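Local coordinates for rhodopsin (Todarodes pacificus, PDB 2Z73), which detects light through bound retinal, whose 11-cis to all-trans isomerization switches on G-protein signaling to phospholipase C in squid vision, at residues Gln66-Phe78 and Met147-Trp160. Sequence-based numbering, arbitrary orientation.
Sequences QTPANMFIINLAF and MSHRRAFIMIIFVW. With BOG (octyl beta-D-glucopyranoside), chain C.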
ATOM      1  N   GLN A  66     -13.229  -6.784  14.559  1.00 63.77           N
ATOM      2  CA  GLN A  66     -13.155  -8.199  14.188  1.00 69.21           C
ATOM      3  C   GLN A  66     -13.876  -8.683  12.918  1.00 71.52           C
ATOM      4  O   GLN A  66     -14.018  -9.897  12.714  1.00 73.67           O
ATOM      5  CB  GLN A  66     -13.628  -9.053  15.365  1.00 72.50           C
ATOM      6  CG  GLN A  66     -12.603 -10.049  15.858  1.00 74.92           C
ATOM      7  CD  GLN A  66     -11.379  -9.371  16.425  1.00 76.01           C
ATOM      8  OE1 GLN A  66     -10.709  -8.611  15.736  1.00 76.16           O
ATOM      9  NE2 GLN A  66     -11.082  -9.640  17.695  1.00 78.43           N
ATOM     10  N   THR A  67     -14.330  -7.766  12.070  1.00 70.31           N
ATOM     11  CA  THR A  67     -15.019  -8.169  10.844  1.00 68.74           C
ATOM     12  C   THR A  67     -14.049  -8.723   9.799  1.00 65.36           C
ATOM     13  O   THR A  67     -12.880  -8.350   9.775  1.00 65.11           O
ATOM     14  CB  THR A  67     -15.804  -6.988  10.236  1.00 71.06           C
ATOM     15  OG1 THR A  67     -15.068  -5.773  10.439  1.00 74.15           O
ATOM     16  CG2 THR A  67     -17.175  -6.864  10.880  1.00 73.35           C
ATOM     17  N   PRO A  68     -14.524  -9.624   8.919  1.00 63.43           N
ATOM     18  CA  PRO A  68     -13.696 -10.230   7.869  1.00 61.65           C
ATOM     19  C   PRO A  68     -12.920  -9.271   6.968  1.00 60.13           C
ATOM     20  O   PRO A  68     -11.731  -9.471   6.731  1.00 59.08           O
ATOM     21  CB  PRO A  68     -14.699 -11.079   7.094  1.00 60.93           C
ATOM     22  CG  PRO A  68     -15.619 -11.542   8.164  1.00 60.26           C
ATOM     23  CD  PRO A  68     -15.854 -10.260   8.946  1.00 62.79           C
ATOM     24  N   ALA A  69     -13.586  -8.238   6.462  1.00 61.35           N
ATOM     25  CA  ALA A  69     -12.931  -7.267   5.581  1.00 61.16           C
ATOM     26  C   ALA A  69     -11.660  -6.678   6.194  1.00 59.63           C
ATOM     27  O   ALA A  69     -10.681  -6.438   5.492  1.00 59.57           O
ATOM     28  CB  ALA A  69     -13.901  -6.144   5.230  1.00 61.34           C
ATOM     29  N   ASN A  70     -11.686  -6.445   7.503  1.00 59.26           N
ATOM     30  CA  ASN A  70     -10.541  -5.886   8.215  1.00 55.93           C
ATOM     31  C   ASN A  70      -9.298  -6.747   8.071  1.00 54.65           C
ATOM     32  O   ASN A  70      -8.189  -6.299   8.353  1.00 51.97           O
ATOM     33  CB  ASN A  70     -10.882  -5.710   9.690  1.00 55.14           C
ATOM     34  CG  ASN A  70     -11.653  -4.452   9.951  1.00 54.89           C
ATOM     35  OD1 ASN A  70     -12.154  -4.240  11.049  1.00 58.16           O
ATOM     36  ND2 ASN A  70     -11.742  -3.596   8.948  1.00 56.50           N
ATOM     37  N   MET A  71      -9.494  -7.992   7.649  1.00 53.71           N
ATOM     38  CA  MET A  71      -8.376  -8.894   7.428  1.00 53.51           C
ATOM     39  C   MET A  71      -7.509  -8.257   6.333  1.00 53.36           C
ATOM     40  O   MET A  71      -6.278  -8.286   6.408  1.00 51.12           O
ATOM     41  CB  MET A  71      -8.885 -10.273   6.984  1.00 55.16           C
ATOM     42  CG  MET A  71      -9.491 -11.120   8.111  1.00 57.77           C
ATOM     43  SD  MET A  71     -10.313 -12.653   7.546  1.00 59.41           S
ATOM     44  CE  MET A  71      -8.909 -13.456   6.660  1.00 51.50           C
ATOM     45  N   PHE A  72      -8.166  -7.667   5.329  1.00 52.43           N
ATOM     46  CA  PHE A  72      -7.459  -7.010   4.235  1.00 49.82           C
ATOM     47  C   PHE A  72      -6.562  -5.930   4.822  1.00 47.58           C
ATOM     48  O   PHE A  72      -5.409  -5.793   4.421  1.00 44.68           O
ATOM     49  CB  PHE A  72      -8.423  -6.359   3.234  1.00 52.28           C
ATOM     50  CG  PHE A  72      -9.344  -7.325   2.535  1.00 51.88           C
ATOM     51  CD1 PHE A  72      -8.888  -8.561   2.093  1.00 52.10           C
ATOM     52  CD2 PHE A  72     -10.678  -6.991   2.312  1.00 52.26           C
ATOM     53  CE1 PHE A  72      -9.754  -9.453   1.442  1.00 52.47           C
ATOM     54  CE2 PHE A  72     -11.544  -7.872   1.665  1.00 50.70           C
ATOM     55  CZ  PHE A  72     -11.084  -9.101   1.231  1.00 49.50           C
ATOM     56  N   ILE A  73      -7.102  -5.160   5.767  1.00 48.00           N
ATOM     57  CA  ILE A  73      -6.344  -4.091   6.415  1.00 51.34           C
ATOM     58  C   ILE A  73      -5.103  -4.666   7.093  1.00 51.60           C
ATOM     59  O   ILE A  73      -4.009  -4.109   7.002  1.00 50.28           O
ATOM     60  CB  ILE A  73      -7.189  -3.346   7.487  1.00 54.82           C
ATOM     61  CG1 ILE A  73      -8.154  -2.366   6.815  1.00 56.97           C
ATOM     62  CG2 ILE A  73      -6.279  -2.577   8.444  1.00 55.71           C
ATOM     63  CD1 ILE A  73      -9.059  -1.620   7.796  1.00 57.24           C
ATOM     64  N   ILE A  74      -5.286  -5.791   7.772  1.00 49.33           N
ATOM     65  CA  ILE A  74      -4.181  -6.428   8.449  1.00 47.96           C
ATOM     66  C   ILE A  74      -3.159  -6.878   7.416  1.00 46.40           C
ATOM     67  O   ILE A  74      -1.962  -6.611   7.550  1.00 46.65           O
ATOM     68  CB  ILE A  74      -4.682  -7.625   9.309  1.00 49.04           C
ATOM     69  CG1 ILE A  74      -5.488  -7.085  10.501  1.00 49.58           C
ATOM     70  CG2 ILE A  74      -3.505  -8.463   9.817  1.00 46.66           C
ATOM     71  CD1 ILE A  74      -6.211  -8.136  11.303  1.00 46.80           C
ATOM     72  N   ASN A  75      -3.639  -7.551   6.376  1.00 45.66           N
ATOM     73  CA  ASN A  75      -2.771  -8.042   5.313  1.00 44.23           C
ATOM     74  C   ASN A  75      -1.948  -6.889   4.726  1.00 44.03           C
ATOM     75  O   ASN A  75      -0.752  -7.044   4.454  1.00 40.89           O
ATOM     76  CB  ASN A  75      -3.604  -8.711   4.212  1.00 43.83           C
ATOM     77  CG  ASN A  75      -2.739  -9.302   3.116  1.00 47.79           C
ATOM     78  OD1 ASN A  75      -2.024 -10.281   3.334  1.00 48.34           O
ATOM     79  ND2 ASN A  75      -2.789  -8.705   1.935  1.00 52.84           N
ATOM     80  N   LEU A  76      -2.602  -5.743   4.538  1.00 42.58           N
ATOM     81  CA  LEU A  76      -1.951  -4.552   3.998  1.00 40.80           C
ATOM     82  C   LEU A  76      -0.847  -4.088   4.959  1.00 41.84           C
ATOM     83  O   LEU A  76       0.259  -3.744   4.539  1.00 41.88           O
ATOM     84  CB  LEU A  76      -2.975  -3.429   3.842  1.00 41.84           C
ATOM     85  CG  LEU A  76      -2.876  -2.462   2.665  1.00 42.41           C
ATOM     86  CD1 LEU A  76      -3.709  -1.229   2.977  1.00 40.93           C
ATOM     87  CD2 LEU A  76      -1.431  -2.060   2.402  1.00 44.78           C
ATOM     88  N   ALA A  77      -1.157  -4.075   6.253  1.00 41.96           N
ATOM     89  CA  ALA A  77      -0.197  -3.649   7.257  1.00 41.12           C
ATOM     90  C   ALA A  77       0.996  -4.596   7.334  1.00 42.02           C
ATOM     91  O   ALA A  77       2.120  -4.153   7.565  1.00 43.48           O
ATOM     92  CB  ALA A  77      -0.867  -3.541   8.610  1.00 39.81           C
ATOM     93  N   PHE A  78       0.760  -5.894   7.157  1.00 41.79           N
ATOM     94  CA  PHE A  78       1.856  -6.864   7.210  1.00 43.93           C
ATOM     95  C   PHE A  78       2.756  -6.567   6.014  1.00 45.62           C
ATOM     96  O   PHE A  78       3.986  -6.576   6.115  1.00 46.20           O
ATOM     97  CB  PHE A  78       1.329  -8.299   7.091  1.00 45.88           C
ATOM     98  CG  PHE A  78       2.408  -9.345   7.135  1.00 48.45           C
ATOM     99  CD1 PHE A  78       2.671 -10.046   8.301  1.00 48.71           C
ATOM    100  CD2 PHE A  78       3.200  -9.593   6.018  1.00 49.59           C
ATOM    101  CE1 PHE A  78       3.704 -10.973   8.360  1.00 49.30           C
ATOM    102  CE2 PHE A  78       4.240 -10.522   6.070  1.00 49.24           C
ATOM    103  CZ  PHE A  78       4.492 -11.209   7.239  1.00 48.09           C
ATOM    104  N   MET A 147     -18.559  -8.825   3.760  1.00 74.43           N
ATOM    105  CA  MET A 147     -17.460  -9.758   3.565  1.00 72.81           C
ATOM    106  C   MET A 147     -17.513 -10.927   4.549  1.00 72.58           C
ATOM    107  O   MET A 147     -17.832 -10.749   5.726  1.00 70.56           O
ATOM    108  CB  MET A 147     -16.126  -9.022   3.704  1.00 70.58           C
ATOM    109  CG  MET A 147     -14.910  -9.851   3.347  1.00 68.13           C
ATOM    110  SD  MET A 147     -15.024 -10.543   1.688  1.00 67.38           S
ATOM    111  CE  MET A 147     -14.566  -9.113   0.694  1.00 67.30           C
ATOM    112  N   SER A 148     -17.200 -12.121   4.056  1.00 72.51           N
ATOM    113  CA  SER A 148     -17.197 -13.312   4.890  1.00 73.33           C
ATOM    114  C   SER A 148     -15.769 -13.834   5.027  1.00 75.38           C
ATOM    115  O   SER A 148     -14.946 -13.648   4.130  1.00 73.55           O
ATOM    116  CB  SER A 148     -18.081 -14.399   4.274  1.00 71.39           C
ATOM    117  OG  SER A 148     -17.530 -14.884   3.060  1.00 70.27           O
ATOM    118  N   HIS A 149     -15.481 -14.478   6.155  1.00 77.85           N
ATOM    119  CA  HIS A 149     -14.157 -15.032   6.401  1.00 79.24           C
ATOM    120  C   HIS A 149     -13.740 -15.926   5.242  1.00 78.52           C
ATOM    121  O   HIS A 149     -12.606 -15.846   4.766  1.00 79.85           O
ATOM    122  CB  HIS A 149     -14.148 -15.825   7.709  1.00 81.97           C
ATOM    123  CG  HIS A 149     -14.256 -14.970   8.933  1.00 86.02           C
ATOM    124  ND1 HIS A 149     -13.238 -14.143   9.355  1.00 87.78           N
ATOM    125  CD2 HIS A 149     -15.269 -14.801   9.817  1.00 88.28           C
ATOM    126  CE1 HIS A 149     -13.619 -13.500  10.446  1.00 89.33           C
ATOM    127  NE2 HIS A 149     -14.847 -13.882  10.748  1.00 88.50           N
ATOM    128  N   ARG A 150     -14.654 -16.779   4.788  1.00 77.10           N
ATOM    129  CA  ARG A 150     -14.359 -17.665   3.673  1.00 76.11           C
ATOM    130  C   ARG A 150     -13.830 -16.830   2.524  1.00 74.39           C
ATOM    131  O   ARG A 150     -12.661 -16.932   2.159  1.00 74.35           O
ATOM    132  CB  ARG A 150     -15.619 -18.415   3.229  1.00 79.27           C
ATOM    133  CG  ARG A 150     -15.878 -19.714   3.987  1.00 83.97           C
ATOM    134  CD  ARG A 150     -15.924 -19.490   5.491  1.00 86.84           C
ATOM    135  NE  ARG A 150     -16.931 -18.500   5.855  1.00 89.83           N
ATOM    136  CZ  ARG A 150     -17.095 -18.024   7.084  1.00 92.08           C
ATOM    137  NH1 ARG A 150     -18.040 -17.124   7.327  1.00 92.48           N
ATOM    138  NH2 ARG A 150     -16.313 -18.445   8.068  1.00 93.53           N
ATOM    139  N   ARG A 151     -14.697 -15.991   1.966  1.00 72.48           N
ATOM    140  CA  ARG A 151     -14.310 -15.129   0.859  1.00 71.44           C
ATOM    141  C   ARG A 151     -12.989 -14.416   1.139  1.00 68.86           C
ATOM    142  O   ARG A 151     -12.001 -14.612   0.423  1.00 67.99           O
ATOM    143  CB  ARG A 151     -15.409 -14.101   0.569  1.00 73.61           C
ATOM    144  CG  ARG A 151     -16.264 -14.426  -0.652  1.00 76.57           C
ATOM    145  CD  ARG A 151     -17.032 -15.736  -0.487  1.00 81.84           C
ATOM    146  NE  ARG A 151     -18.281 -15.563   0.254  1.00 84.26           N
ATOM    147  CZ  ARG A 151     -19.099 -16.560   0.581  1.00 83.20           C
ATOM    148  NH1 ARG A 151     -18.799 -17.806   0.238  1.00 81.02           N
ATOM    149  NH2 ARG A 151     -20.224 -16.308   1.238  1.00 82.01           N
ATOM    150  N   ALA A 152     -12.974 -13.595   2.183  1.00 65.90           N
ATOM    151  CA  ALA A 152     -11.781 -12.842   2.549  1.00 64.72           C
ATOM    152  C   ALA A 152     -10.523 -13.704   2.500  1.00 65.54           C
ATOM    153  O   ALA A 152      -9.552 -13.365   1.818  1.00 65.29           O
ATOM    154  CB  ALA A 152     -11.950 -12.252   3.938  1.00 63.61           C
ATOM    155  N   PHE A 153     -10.543 -14.821   3.223  1.00 65.36           N
ATOM    156  CA  PHE A 153      -9.400 -15.720   3.255  1.00 64.96           C
ATOM    157  C   PHE A 153      -8.950 -16.133   1.850  1.00 63.20           C
ATOM    158  O   PHE A 153      -7.758 -16.124   1.551  1.00 64.57           O
ATOM    159  CB  PHE A 153      -9.728 -16.959   4.094  1.00 68.25           C
ATOM    160  CG  PHE A 153      -8.618 -17.971   4.148  1.00 70.42           C
ATOM    161  CD1 PHE A 153      -7.349 -17.608   4.582  1.00 72.70           C
ATOM    162  CD2 PHE A 153      -8.838 -19.284   3.746  1.00 72.54           C
ATOM    163  CE1 PHE A 153      -6.307 -18.544   4.613  1.00 73.44           C
ATOM    164  CE2 PHE A 153      -7.806 -20.224   3.774  1.00 73.68           C
ATOM    165  CZ  PHE A 153      -6.537 -19.851   4.208  1.00 72.25           C
ATOM    166  N   ILE A 154      -9.895 -16.491   0.987  1.00 61.44           N
ATOM    167  CA  ILE A 154      -9.549 -16.895  -0.375  1.00 58.77           C
ATOM    168  C   ILE A 154      -8.959 -15.701  -1.119  1.00 57.95           C
ATOM    169  O   ILE A 154      -7.981 -15.827  -1.846  1.00 58.68           O
ATOM    170  CB  ILE A 154     -10.792 -17.400  -1.147  1.00 57.93           C
ATOM    171  CG1 ILE A 154     -11.488 -18.500  -0.348  1.00 55.27           C
ATOM    172  CG2 ILE A 154     -10.378 -17.946  -2.502  1.00 53.58           C
ATOM    173  CD1 ILE A 154     -12.894 -18.800  -0.830  1.00 56.37           C
ATOM    174  N   MET A 155      -9.552 -14.530  -0.928  1.00 58.41           N
ATOM    175  CA  MET A 155      -9.057 -13.330  -1.591  1.00 58.51           C
ATOM    176  C   MET A 155      -7.586 -13.027  -1.259  1.00 59.22           C
ATOM    177  O   MET A 155      -6.788 -12.792  -2.168  1.00 57.52           O
ATOM    178  CB  MET A 155      -9.973 -12.132  -1.264  1.00 57.65           C
ATOM    179  CG  MET A 155     -11.268 -12.142  -2.104  1.00 55.40           C
ATOM    180  SD  MET A 155     -12.726 -11.255  -1.475  1.00 58.56           S
ATOM    181  CE  MET A 155     -12.500  -9.629  -2.214  1.00 56.23           C
ATOM    182  N   ILE A 156      -7.203 -13.058   0.019  1.00 61.43           N
ATOM    183  CA  ILE A 156      -5.802 -12.774   0.336  1.00 62.06           C
ATOM    184  C   ILE A 156      -4.881 -13.839  -0.264  1.00 61.04           C
ATOM    185  O   ILE A 156      -3.767 -13.526  -0.687  1.00 59.87           O
ATOM    186  CB  ILE A 156      -5.535 -12.666   1.863  1.00 62.01           C
ATOM    187  CG1 ILE A 156      -5.522 -14.048   2.505  1.00 64.07           C
ATOM    188  CG2 ILE A 156      -6.588 -11.777   2.511  1.00 58.21           C
ATOM    189  CD1 ILE A 156      -5.159 -14.018   3.974  1.00 65.33           C
ATOM    190  N   ILE A 157      -5.344 -15.089  -0.307  1.00 60.31           N
ATOM    191  CA  ILE A 157      -4.550 -16.160  -0.900  1.00 60.84           C
ATOM    192  C   ILE A 157      -4.281 -15.790  -2.357  1.00 60.38           C
ATOM    193  O   ILE A 157      -3.180 -16.016  -2.873  1.00 59.52           O
ATOM    194  CB  ILE A 157      -5.281 -17.521  -0.876  1.00 63.04           C
ATOM    195  CG1 ILE A 157      -5.374 -18.044   0.557  1.00 63.80           C
ATOM    196  CG2 ILE A 157      -4.537 -18.522  -1.751  1.00 62.37           C
ATOM    197  CD1 ILE A 157      -6.041 -19.403   0.668  1.00 61.84           C
ATOM    198  N   PHE A 158      -5.292 -15.234  -3.023  1.00 58.03           N
ATOM    199  CA  PHE A 158      -5.111 -14.815  -4.407  1.00 57.94           C
ATOM    200  C   PHE A 158      -4.059 -13.709  -4.401  1.00 57.32           C
ATOM    201  O   PHE A 158      -3.131 -13.703  -5.215  1.00 56.05           O
ATOM    202  CB  PHE A 158      -6.406 -14.266  -5.003  1.00 57.69           C
ATOM    203  CG  PHE A 158      -6.188 -13.416  -6.226  1.00 59.01           C
ATOM    204  CD1 PHE A 158      -5.649 -13.965  -7.387  1.00 59.72           C
ATOM    205  CD2 PHE A 158      -6.480 -12.054  -6.205  1.00 59.76           C
ATOM    206  CE1 PHE A 158      -5.396 -13.166  -8.514  1.00 58.69           C
ATOM    207  CE2 PHE A 158      -6.230 -11.249  -7.325  1.00 60.31           C
ATOM    208  CZ  PHE A 158      -5.688 -11.810  -8.479  1.00 59.75           C
ATOM    209  N   VAL A 159      -4.224 -12.771  -3.472  1.00 55.16           N
ATOM    210  CA  VAL A 159      -3.302 -11.659  -3.340  1.00 54.26           C
ATOM    211  C   VAL A 159      -1.866 -12.154  -3.211  1.00 55.84           C
ATOM    212  O   VAL A 159      -0.980 -11.705  -3.934  1.00 56.42           O
ATOM    213  CB  VAL A 159      -3.606 -10.812  -2.095  1.00 54.75           C
ATOM    214  CG1 VAL A 159      -2.627  -9.650  -2.024  1.00 53.06           C
ATOM    215  CG2 VAL A 159      -5.058 -10.323  -2.118  1.00 52.44           C
ATOM    216  N   TRP A 160      -1.631 -13.074  -2.280  1.00 54.46           N
ATOM    217  CA  TRP A 160      -0.287 -13.586  -2.083  1.00 53.24           C
ATOM    218  C   TRP A 160       0.245 -14.269  -3.330  1.00 52.70           C
ATOM    219  O   TRP A 160       1.343 -13.966  -3.781  1.00 54.92           O
ATOM    220  CB  TRP A 160      -0.233 -14.529  -0.874  1.00 54.69           C
ATOM    221  CG  TRP A 160      -0.096 -13.806   0.449  1.00 52.14           C
ATOM    222  CD1 TRP A 160      -1.091 -13.214   1.171  1.00 53.32           C
ATOM    223  CD2 TRP A 160       1.119 -13.577   1.182  1.00 51.81           C
ATOM    224  NE1 TRP A 160      -0.576 -12.633   2.310  1.00 53.86           N
ATOM    225  CE2 TRP A 160       0.777 -12.841   2.340  1.00 52.70           C
ATOM    226  CE3 TRP A 160       2.463 -13.924   0.973  1.00 51.06           C
ATOM    227  CZ2 TRP A 160       1.730 -12.447   3.285  1.00 51.95           C
ATOM    228  CZ3 TRP A 160       3.410 -13.532   1.915  1.00 51.24           C
ATOM    229  CH2 TRP A 160       3.036 -12.801   3.057  1.00 51.28           C
TER
HETATM  230  C1  BOG C1005     -17.378  -2.742   9.082  1.00100.97           C
HETATM  231  O1  BOG C1005     -16.793  -2.370   7.909  1.00 93.99           O
HETATM  232  C2  BOG C1005     -17.733  -1.394   9.655  1.00103.78           C
HETATM  233  O2  BOG C1005     -16.556  -0.530   9.891  1.00105.33           O
HETATM  234  C3  BOG C1005     -18.382  -1.785  10.905  1.00105.97           C
HETATM  235  O3  BOG C1005     -18.729  -0.556  11.433  1.00105.83           O
HETATM  236  C4  BOG C1005     -19.624  -2.719  10.602  1.00106.64           C
HETATM  237  O4  BOG C1005     -20.251  -3.094  11.788  1.00107.27           O
HETATM  238  C5  BOG C1005     -19.224  -4.013  10.030  1.00106.27           C
HETATM  239  O5  BOG C1005     -18.587  -3.611   8.823  1.00103.92           O
HETATM  240  C6  BOG C1005     -20.467  -4.946   9.711  1.00107.22           C
HETATM  241  O6  BOG C1005     -19.970  -6.270   9.136  1.00106.49           O
HETATM  242  C1' BOG C1005     -15.728  -3.279   7.869  1.00 83.53           C
HETATM  243  C2' BOG C1005     -15.307  -3.146   6.493  1.00 77.28           C
HETATM  244  C3' BOG C1005     -13.869  -2.786   6.645  1.00 71.90           C
HETATM  245  C4' BOG C1005     -13.714  -1.866   5.573  1.00 67.89           C
HETATM  246  C5' BOG C1005     -12.244  -1.726   5.437  1.00 61.85           C
HETATM  247  C6' BOG C1005     -12.142  -0.403   4.905  1.00 59.91           C
HETATM  248  C7' BOG C1005     -10.679  -0.232   4.840  1.00 60.11           C
HETATM  249  C8' BOG C1005     -10.559   1.186   4.955  1.00 54.52           C
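W160 NE1 donates to N75 OD1 (2.9 Å), the one hydrogen bond between helices 70-78 and 149-160. It is somewhat bent, 141° at the hydrogen; the indole nitrogen arrives in the plane of the carbonyl, while the oxygen sits off the indole plane. N75 reaches across because its CG is anti to the backbone N (chi1 -177°), and the amide and indole planes are steeply inclined. N75 ND2 passes V159 CG1 and makes a weak hydrogen bond to T125 of helix 104-138, so the buried amide has polar partners on two other helices. At the far rim of the indole, W160 CH2 touches F78 CE2 (4.0 Å), the two rings inclined to each other; F78 also meets a bound palmitic acid. This is the cytoplasmic half of the helix II-helix IV interface of a class A receptor, where an asparagine-tryptophan bond is a familiar feature; the short axes run nearly parallel, 26° apart. One turn nearer the cytoplasm, the F72 ring points its CE2-CZ end at two methionines. M147, its chain folded at chi2 and chi3, brings CE to the ring edge at F72 CE2 (3.4 Å), and M155 sets its sulfur at the edge too, 5.2 Å from the ring centroid, a Met-aromatic contact. I156 CG2 adds a third edge neighbour, and I129 of helix 104-138 also packs on F72. At the cytoplasmic end P68 CG rests squarely over the H149 imidazole, 3.5 Å from its centroid, in a CH-pi contact, while M71 SD lies at the edge of that ring, 3.7 Å from H149 ND1, and also against A152 CB. S148 N-caps the second helix, its OG accepting from R151 N. An octyl glucoside tail runs past A69 and I73.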